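Local coordinates for protein putative alpha-L-fucosidase (Bacteroides thetaiotaomicron, PDB 4OUE) that probably hydrolyses alpha-L-fucosidic linkages as a family 29 glycoside hydrolase, and here holds a thiogalactoside in a pocket of its barrel domain, at residues 124-129 with 163-168; 169-174 with 196-201; 218-223 with 250-255. All blocks are in the same frame, centred on the assembly; numbering follows the deposited sequence.

Interaction 1. Residues 124-129 with 163-168; sequences LGPHDR and TWWDGA. With IPT (1-methylethyl 1-thio-beta-D-galactopyranoside), chain D.
Pro126 meets Trp165 where two adjacent parallel strands of the TIM-barrel domain, 119-124 and 160-164, pass into their C-terminal loops. This is the end of the barrel where such folds carry their active sites. The apolar contact is small. Pro126 CG lies 4.0 Å from Trp165 CB, and the two side chains cross at about a right angle. Trp181 of helix 175-188 packs on both. Pro126 CG also rests 3.5 Å from Asp166 O.

The polar link is made by water. One water accepts from His127 N and donates to Asp166 O at 2.7 Å and to Ala168 O at 2.6 Å. Beside it, His127 CB sits 3.4 Å from Ala168 O.

Asp166 and Gly167 bind the thiogalactoside. Asp166 holds CG anti to its N (chi1 -158°), which turns the carboxylate away from 124-129. OD2 is bonded by Tyr123 and a glycerol. Asp166 OD1 accepts from Ala168 N at 3.0 Å, forming an Asx turn, and from the sugar hydroxyl O4 at 2.9 Å. A side chain on Gly167 would run into sugar O3. Gly167 N instead donates to sugar O4 at 3.0 Å, almost straight at 173°.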
# COMPACT_ATOMS: atom_id res chain seq x y z
N LEU A 124 -3.23 -4.30 15.38
CA LEU A 124 -3.53 -4.92 16.66
C LEU A 124 -3.28 -6.42 16.53
O LEU A 124 -4.10 -7.15 15.95
CB LEU A 124 -5.00 -4.65 17.03
CG LEU A 124 -5.49 -5.12 18.40
CD1 LEU A 124 -4.69 -4.43 19.51
CD2 LEU A 124 -6.98 -4.85 18.56
N GLY A 125 -2.16 -6.89 17.07
CA GLY A 125 -1.69 -8.25 16.84
C GLY A 125 -2.63 -9.38 17.23
O GLY A 125 -2.95 -9.54 18.41
N PRO A 126 -3.08 -10.17 16.23
CA PRO A 126 -3.88 -11.35 16.57
C PRO A 126 -3.14 -12.30 17.51
O PRO A 126 -3.65 -12.59 18.59
CB PRO A 126 -4.16 -11.98 15.20
CG PRO A 126 -4.15 -10.81 14.24
CD PRO A 126 -3.05 -9.90 14.78
N HIS A 127 -1.95 -12.78 17.13
CA HIS A 127 -1.15 -13.61 18.03
C HIS A 127 -0.58 -12.77 19.18
O HIS A 127 0.11 -11.76 18.94
CB HIS A 127 -0.02 -14.31 17.26
CG HIS A 127 0.88 -15.15 18.10
ND1 HIS A 127 0.43 -16.22 18.85
CD2 HIS A 127 2.22 -15.10 18.30
CE1 HIS A 127 1.44 -16.78 19.48
NE2 HIS A 127 2.55 -16.12 19.16
N ASP A 128 -0.88 -13.17 20.41
CA ASP A 128 -0.44 -12.43 21.61
C ASP A 128 0.39 -13.35 22.50
O ASP A 128 -0.15 -14.21 23.21
CB ASP A 128 -1.66 -11.89 22.37
CG ASP A 128 -1.28 -10.92 23.49
OD1 ASP A 128 -0.30 -11.14 24.24
OD2 ASP A 128 -2.00 -9.91 23.64
N ARG A 129 1.71 -13.17 22.47
CA ARG A 129 2.60 -13.99 23.28
C ARG A 129 2.39 -13.78 24.78
O ARG A 129 2.52 -14.71 25.59
CB ARG A 129 4.07 -13.72 22.92
CG ARG A 129 4.38 -13.93 21.43
CD ARG A 129 5.86 -13.71 21.11
NE ARG A 129 6.10 -13.91 19.68
CZ ARG A 129 6.63 -13.00 18.87
NH1 ARG A 129 7.00 -11.81 19.33
NH2 ARG A 129 6.80 -13.27 17.58
N THR A 163 -7.43 -1.47 9.64
CA THR A 163 -7.14 -2.41 10.72
C THR A 163 -6.23 -3.49 10.14
O THR A 163 -6.55 -4.08 9.10
CB THR A 163 -8.43 -3.03 11.30
OG1 THR A 163 -9.14 -2.03 12.06
CG2 THR A 163 -8.10 -4.19 12.24
N TRP A 164 -5.09 -3.72 10.79
CA TRP A 164 -4.07 -4.61 10.24
C TRP A 164 -3.97 -5.90 11.04
O TRP A 164 -3.71 -5.87 12.25
CB TRP A 164 -2.72 -3.90 10.25
CG TRP A 164 -1.92 -4.06 8.99
CD1 TRP A 164 -2.07 -3.36 7.82
CD2 TRP A 164 -0.80 -4.93 8.79
NE1 TRP A 164 -1.13 -3.77 6.89
CE2 TRP A 164 -0.34 -4.73 7.47
CE3 TRP A 164 -0.16 -5.87 9.59
CZ2 TRP A 164 0.75 -5.42 6.94
CZ3 TRP A 164 0.92 -6.57 9.07
CH2 TRP A 164 1.36 -6.34 7.76
N TRP A 165 -4.17 -7.03 10.36
CA TRP A 165 -4.08 -8.33 11.02
C TRP A 165 -2.87 -9.13 10.53
O TRP A 165 -2.90 -9.79 9.48
CB TRP A 165 -5.38 -9.12 10.81
CG TRP A 165 -6.53 -8.63 11.63
CD1 TRP A 165 -6.47 -7.86 12.77
CD2 TRP A 165 -7.93 -8.87 11.40
NE1 TRP A 165 -7.74 -7.61 13.25
CE2 TRP A 165 -8.65 -8.23 12.42
CE3 TRP A 165 -8.63 -9.58 10.42
CZ2 TRP A 165 -10.05 -8.27 12.50
CZ3 TRP A 165 -10.03 -9.63 10.49
CH2 TRP A 165 -10.72 -8.97 11.52
N ASP A 166 -1.79 -9.06 11.31
CA ASP A 166 -0.58 -9.81 11.03
C ASP A 166 -0.90 -11.30 11.16
O ASP A 166 -1.58 -11.72 12.11
CB ASP A 166 0.51 -9.41 12.03
CG ASP A 166 1.92 -9.72 11.53
OD1 ASP A 166 2.13 -10.78 10.89
OD2 ASP A 166 2.83 -8.90 11.79
N GLY A 167 -0.44 -12.10 10.20
CA GLY A 167 -0.70 -13.53 10.21
C GLY A 167 0.39 -14.32 10.89
O GLY A 167 0.28 -15.55 11.03
N ALA A 168 1.45 -13.64 11.33
CA ALA A 168 2.54 -14.31 12.05
C ALA A 168 2.06 -14.90 13.37
O ALA A 168 1.57 -14.17 14.25
CB ALA A 168 3.68 -13.33 12.31
C1 IPT D . 4.08 -12.87 7.59
C2 IPT D . 2.71 -13.38 7.90
O2 IPT D . 2.70 -14.76 7.87
C3 IPT D . 1.75 -12.80 6.91
O3 IPT D . 0.46 -13.22 7.22
C4 IPT D . 1.84 -11.30 6.91
O4 IPT D . 1.35 -10.80 8.11
C5 IPT D . 3.28 -10.89 6.75
O5 IPT D . 4.07 -11.49 7.74
C6 IPT D . 3.41 -9.40 6.86
O6 IPT D . 4.60 -8.98 6.32
S1 IPT D . 5.25 -13.66 8.67
C1' IPT D . 6.89 -13.46 8.01
C2' IPT D . 7.37 -14.72 7.36
C3' IPT D . 6.87 -12.44 6.93
O HOH W 1 -0.22 -12.28 14.40

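Interaction 2. Residues 169-174 with 196-201. With IPT (1-methylethyl 1-thio-beta-D-galactopyranoside), chain D.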
# COMPACT_ATOMS: atom_id res chain seq x y z
N GLY A 169 2.18 -16.22 13.50
CA GLY A 169 1.80 -16.91 14.72
C GLY A 169 0.31 -17.08 14.94
O GLY A 169 -0.11 -17.53 16.00
N ALA A 170 -0.50 -16.73 13.93
CA ALA A 170 -1.96 -16.68 14.10
C ALA A 170 -2.70 -17.91 13.59
O ALA A 170 -3.94 -17.90 13.51
CB ALA A 170 -2.51 -15.45 13.41
N ASP A 171 -1.97 -18.97 13.25
CA ASP A 171 -2.58 -20.16 12.67
C ASP A 171 -3.61 -20.82 13.59
O ASP A 171 -4.52 -21.48 13.10
CB ASP A 171 -1.50 -21.17 12.27
CG ASP A 171 -0.37 -20.52 11.48
OD1 ASP A 171 -0.40 -20.58 10.24
OD2 ASP A 171 0.55 -19.94 12.11
N GLU A 172 -3.50 -20.63 14.90
CA GLU A 172 -4.48 -21.21 15.84
C GLU A 172 -5.83 -20.52 15.75
O GLU A 172 -6.85 -21.08 16.14
CB GLU A 172 -3.99 -21.13 17.29
CG GLU A 172 -2.91 -22.13 17.69
CD GLU A 172 -2.59 -22.08 19.20
OE1 GLU A 172 -3.52 -21.82 20.00
OE2 GLU A 172 -1.42 -22.31 19.58
N LEU A 173 -5.83 -19.28 15.26
CA LEU A 173 -7.06 -18.49 15.20
C LEU A 173 -7.88 -18.90 13.98
O LEU A 173 -7.38 -18.90 12.86
CB LEU A 173 -6.74 -17.00 15.16
CG LEU A 173 -5.86 -16.54 16.33
CD1 LEU A 173 -5.35 -15.12 16.14
CD2 LEU A 173 -6.61 -16.65 17.66
N THR A 174 -9.13 -19.27 14.23
CA THR A 174 -10.03 -19.81 13.22
C THR A 174 -10.97 -18.73 12.68
O THR A 174 -11.11 -17.67 13.28
CB THR A 174 -10.91 -20.92 13.81
OG1 THR A 174 -11.60 -20.41 14.97
CG2 THR A 174 -10.07 -22.12 14.23
N GLY A 196 -6.29 -8.43 5.72
CA GLY A 196 -6.56 -9.77 6.22
C GLY A 196 -5.57 -10.84 5.79
O GLY A 196 -5.20 -10.93 4.61
N THR A 197 -5.19 -11.69 6.73
CA THR A 197 -4.29 -12.81 6.44
C THR A 197 -4.88 -14.14 6.93
O THR A 197 -5.70 -14.17 7.85
CB THR A 197 -2.92 -12.60 7.10
OG1 THR A 197 -3.11 -12.29 8.48
CG2 THR A 197 -2.17 -11.45 6.42
N LYS A 198 -4.44 -15.22 6.30
CA LYS A 198 -4.83 -16.57 6.71
C LYS A 198 -6.34 -16.76 6.96
O LYS A 198 -7.15 -16.55 6.06
CB LYS A 198 -3.98 -17.01 7.89
CG LYS A 198 -2.50 -17.03 7.52
CD LYS A 198 -1.59 -17.31 8.70
CE LYS A 198 -0.15 -17.40 8.23
NZ LYS A 198 0.80 -17.59 9.35
N ASN A 199 -6.71 -17.15 8.18
CA ASN A 199 -8.12 -17.51 8.44
C ASN A 199 -9.08 -16.33 8.47
O ASN A 199 -10.29 -16.52 8.60
CB ASN A 199 -8.25 -18.37 9.70
CG ASN A 199 -7.53 -19.69 9.55
OD1 ASN A 199 -7.48 -20.25 8.45
ND2 ASN A 199 -6.95 -20.18 10.64
N SER A 200 -8.54 -15.13 8.34
CA SER A 200 -9.36 -13.94 8.21
C SER A 200 -9.78 -13.74 6.76
O SER A 200 -10.50 -12.78 6.45
CB SER A 200 -8.59 -12.71 8.69
OG SER A 200 -7.47 -12.46 7.85
N TYR A 201 -9.36 -14.65 5.88
CA TYR A 201 -9.61 -14.51 4.43
C TYR A 201 -11.01 -14.05 3.99
O TYR A 201 -11.11 -13.24 3.07
CB TYR A 201 -9.16 -15.76 3.63
CG TYR A 201 -10.06 -16.96 3.82
CD1 TYR A 201 -11.14 -17.18 2.98
CD2 TYR A 201 -9.83 -17.87 4.85
CE1 TYR A 201 -11.97 -18.27 3.15
CE2 TYR A 201 -10.65 -18.97 5.04
CZ TYR A 201 -11.72 -19.16 4.18
OH TYR A 201 -12.55 -20.24 4.35
C1 IPT D . 4.08 -12.87 7.59
C2 IPT D . 2.71 -13.38 7.90
O2 IPT D . 2.70 -14.76 7.87
C3 IPT D . 1.75 -12.80 6.91
O3 IPT D . 0.46 -13.22 7.22
C4 IPT D . 1.84 -11.30 6.91
O4 IPT D . 1.35 -10.80 8.11
C5 IPT D . 3.28 -10.89 6.75
O5 IPT D . 4.07 -11.49 7.74
C6 IPT D . 3.41 -9.40 6.86
O6 IPT D . 4.60 -8.98 6.32
S1 IPT D . 5.25 -13.66 8.67
C1' IPT D . 6.89 -13.46 8.01
C2' IPT D . 7.37 -14.72 7.36
C3' IPT D . 6.87 -12.44 6.93
O HOH W 2 -5.50 -17.13 11.11
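Lys198 and Asn199 both place CG beside the backbone N and anti to the carbonyl carbon (chi1 -61° and -63°). From there both side chains reach residues 169-174, at different points. The lysine chain is extended beyond CG and runs out to Asp171. The amide of Asn199 stops at Leu173.

Lys198 NZ forms a salt bridge with Asp171, coming 3.3 Å from OD1 and 3.6 Å from OD2. The hydrogen bond within it is weak. The stronger partner of NZ is Gly167 O, so Asp171 adds a second, weaker partner for the ammonium group. The amine also lies near O2 of the bound thiogalactoside. Thr197 comes closer to the sugar, with CG2 3.3 Å from its O3. This loop therefore lines one side of the sugar site.

Asn199 makes the firmer bond. Asn199 ND2 donates to Leu173 O at 2.6 Å, nearly straight at 171°. The oxygen lies in the plane of the amide, while the donor is tilted out of the carbonyl plane. With an alanine here, Leu173 O would probably lose its amide donor and a gap would open beside Thr174.

Residues 170-173 form a type I beta turn, closed by Leu173 N to Ala170 O at 2.9 Å. A water sits between the loops. It donates to Ala170 O at 3.0 Å and accepts from Asn199 N at 3.2 Å.

The contact is at the surface and joins the loop after strand 160-164 to the loop after strand 193-195. Tyr178 of helix 175-188 packs on Ala170, Leu173 and Asn199, while Arg230 of helix 226-230 touches Asn199.

Interaction 3. Residues 218-223 with 250-255; sequences DPCWAT and IPAETD. With IPT (1-methylethyl 1-thio-beta-D-galactopyranoside), chain D.
Cys220 points its CB toward residues 250-255, and its sulfur meets the methyl group of Ala252. Cys220 SG sits anti to the backbone N (chi1 -175°), 3.9 Å from Ala252 CB. Two residues on, Ala222 lies alongside Pro251, with the two CB atoms 4.0 Å apart. Tyr18 of helix 12-20 touches both residues of this second pair. Between Cys220 and Ala222, the Trp221 side chain points away from the contact. One face of its indole takes CB of Pro219, 3.9 Å above the plane and offset toward the rim. Pro219 follows a cis peptide bond. His391 meets the indole edge-to-face, and Asp218 forms a salt bridge with Lys416.

His391 and Lys416 belong to the F5/8 type C region, so this loop of the fucosidase domain touches that region. Residues 250-255 lead into strand 253-257, one of the parallel strands of the TIM barrel.

The backbones meet at Ala222 O. Ile250 N donates to Ala222 O at 3.0 Å, in a bond bent to 134° at the hydrogen. Pro251 has no N-H to offer, but its CA-H makes a longer contact with Ala222 O, 3.5 Å from Pro251 CA. One carbonyl thus faces two successive residues. A water accepts from Ala252 N at 3.0 Å and donates weakly to Trp221 O at 3.3 Å.

Further along the strand, Asp255 has CG between the backbone N and the carbonyl carbon, and Asp255 OD2 lies 2.6 Å from O6 of the thiogalactoside.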
# COMPACT_ATOMS: atom_id res chain seq x y z
N ASP A 218 5.06 -9.17 -10.90
CA ASP A 218 4.86 -8.66 -12.25
C ASP A 218 4.40 -9.82 -13.13
O ASP A 218 5.20 -10.68 -13.48
CB ASP A 218 6.17 -8.05 -12.79
CG ASP A 218 6.05 -7.59 -14.25
OD1 ASP A 218 7.09 -7.30 -14.88
OD2 ASP A 218 4.91 -7.50 -14.76
N PRO A 219 3.10 -9.88 -13.46
CA PRO A 219 2.01 -8.93 -13.18
C PRO A 219 1.54 -9.05 -11.75
O PRO A 219 1.93 -10.00 -11.05
CB PRO A 219 0.90 -9.44 -14.10
CG PRO A 219 1.07 -10.92 -14.06
CD PRO A 219 2.58 -11.13 -14.05
N CYS A 220 0.72 -8.09 -11.32
CA CYS A 220 0.04 -8.16 -10.01
C CYS A 220 -1.44 -7.82 -10.18
O CYS A 220 -1.82 -6.65 -10.38
CB CYS A 220 0.70 -7.24 -8.97
SG CYS A 220 -0.01 -7.41 -7.28
N TRP A 221 -2.27 -8.86 -10.12
CA TRP A 221 -3.71 -8.70 -10.26
C TRP A 221 -4.34 -8.32 -8.92
O TRP A 221 -3.93 -8.80 -7.87
CB TRP A 221 -4.34 -10.01 -10.79
CG TRP A 221 -3.70 -10.50 -12.06
CD1 TRP A 221 -2.87 -11.58 -12.20
CD2 TRP A 221 -3.82 -9.91 -13.36
NE1 TRP A 221 -2.48 -11.69 -13.52
CE2 TRP A 221 -3.05 -10.68 -14.25
CE3 TRP A 221 -4.51 -8.80 -13.86
CZ2 TRP A 221 -2.95 -10.38 -15.62
CZ3 TRP A 221 -4.42 -8.50 -15.22
CH2 TRP A 221 -3.64 -9.29 -16.07
N ALA A 222 -5.36 -7.46 -8.97
CA ALA A 222 -6.13 -7.15 -7.77
C ALA A 222 -6.93 -8.38 -7.30
O ALA A 222 -7.27 -8.50 -6.12
CB ALA A 222 -7.07 -6.01 -8.04
N THR A 223 -7.21 -9.28 -8.24
CA THR A 223 -8.00 -10.49 -7.95
C THR A 223 -7.09 -11.66 -7.62
O THR A 223 -5.95 -11.74 -8.11
CB THR A 223 -8.89 -10.90 -9.14
OG1 THR A 223 -8.11 -10.93 -10.35
CG2 THR A 223 -10.04 -9.93 -9.34
N ILE A 250 -9.32 -8.76 -4.01
CA ILE A 250 -8.61 -8.46 -2.76
C ILE A 250 -7.18 -8.00 -3.08
O ILE A 250 -6.24 -8.79 -3.03
CB ILE A 250 -8.59 -9.70 -1.80
CG1 ILE A 250 -10.01 -10.26 -1.58
CG2 ILE A 250 -7.94 -9.35 -0.46
CD1 ILE A 250 -10.08 -11.52 -0.68
N PRO A 251 -7.03 -6.71 -3.42
CA PRO A 251 -5.73 -6.27 -3.95
C PRO A 251 -4.58 -6.36 -2.94
O PRO A 251 -4.79 -6.41 -1.72
CB PRO A 251 -5.99 -4.82 -4.36
CG PRO A 251 -7.22 -4.40 -3.64
CD PRO A 251 -8.02 -5.63 -3.38
N ALA A 252 -3.36 -6.36 -3.47
CA ALA A 252 -2.17 -6.55 -2.66
C ALA A 252 -1.65 -5.27 -2.01
O ALA A 252 -1.48 -4.23 -2.66
CB ALA A 252 -1.07 -7.20 -3.49
N GLU A 253 -1.39 -5.34 -0.71
CA GLU A 253 -0.72 -4.25 -0.01
C GLU A 253 0.71 -4.67 0.26
O GLU A 253 0.96 -5.67 0.92
CB GLU A 253 -1.44 -3.94 1.29
CG GLU A 253 -0.95 -2.67 1.98
CD GLU A 253 -1.61 -2.46 3.32
OE1 GLU A 253 -2.61 -1.71 3.38
OE2 GLU A 253 -1.15 -3.06 4.31
N THR A 254 1.66 -3.89 -0.24
CA THR A 254 3.09 -4.21 -0.11
C THR A 254 3.72 -3.52 1.10
O THR A 254 3.74 -2.29 1.18
CB THR A 254 3.81 -3.77 -1.39
OG1 THR A 254 3.20 -4.42 -2.51
CG2 THR A 254 5.27 -4.14 -1.35
N ASP A 255 4.27 -4.31 2.03
CA ASP A 255 4.86 -3.77 3.26
C ASP A 255 6.38 -3.94 3.33
O ASP A 255 6.90 -5.00 3.01
CB ASP A 255 4.23 -4.39 4.52
CG ASP A 255 4.39 -5.91 4.58
OD1 ASP A 255 4.27 -6.59 3.54
OD2 ASP A 255 4.63 -6.44 5.70
C1 IPT D . 4.08 -12.87 7.59
C2 IPT D . 2.71 -13.38 7.90
O2 IPT D . 2.70 -14.76 7.87
C3 IPT D . 1.75 -12.80 6.91
O3 IPT D . 0.46 -13.22 7.22
C4 IPT D . 1.84 -11.30 6.91
O4 IPT D . 1.35 -10.80 8.11
C5 IPT D . 3.28 -10.89 6.75
O5 IPT D . 4.07 -11.49 7.74
C6 IPT D . 3.41 -9.40 6.86
O6 IPT D . 4.60 -8.98 6.32
S1 IPT D . 5.25 -13.66 8.67
C1' IPT D . 6.89 -13.46 8.01
C2' IPT D . 7.37 -14.72 7.36
C3' IPT D . 6.87 -12.44 6.93
O HOH W 3 -3.05 -5.98 -6.39

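The three contacts follow one another along the chain; none nests in or crosses another. Interaction 1 closes a loop holding helix 139-155 and most of the short helix 129-132, and joins the ends of strands 119-124 and 160-164. Interaction 2 opens directly after it and closes the next loop, with helix 175-188 and strand 193-195. Interaction 3 closes a later loop holding helices 226-230 and 236-240, and leads into strand 253-257. Interactions 1 and 2 have centres about 9 Å apart and are joined by Trp165 O to Thr197 OG1. Interaction 3 is centred about 21 Å from interaction 1, yet Trp164 and Glu253 connect their strands. All three reach the same bound thiogalactoside.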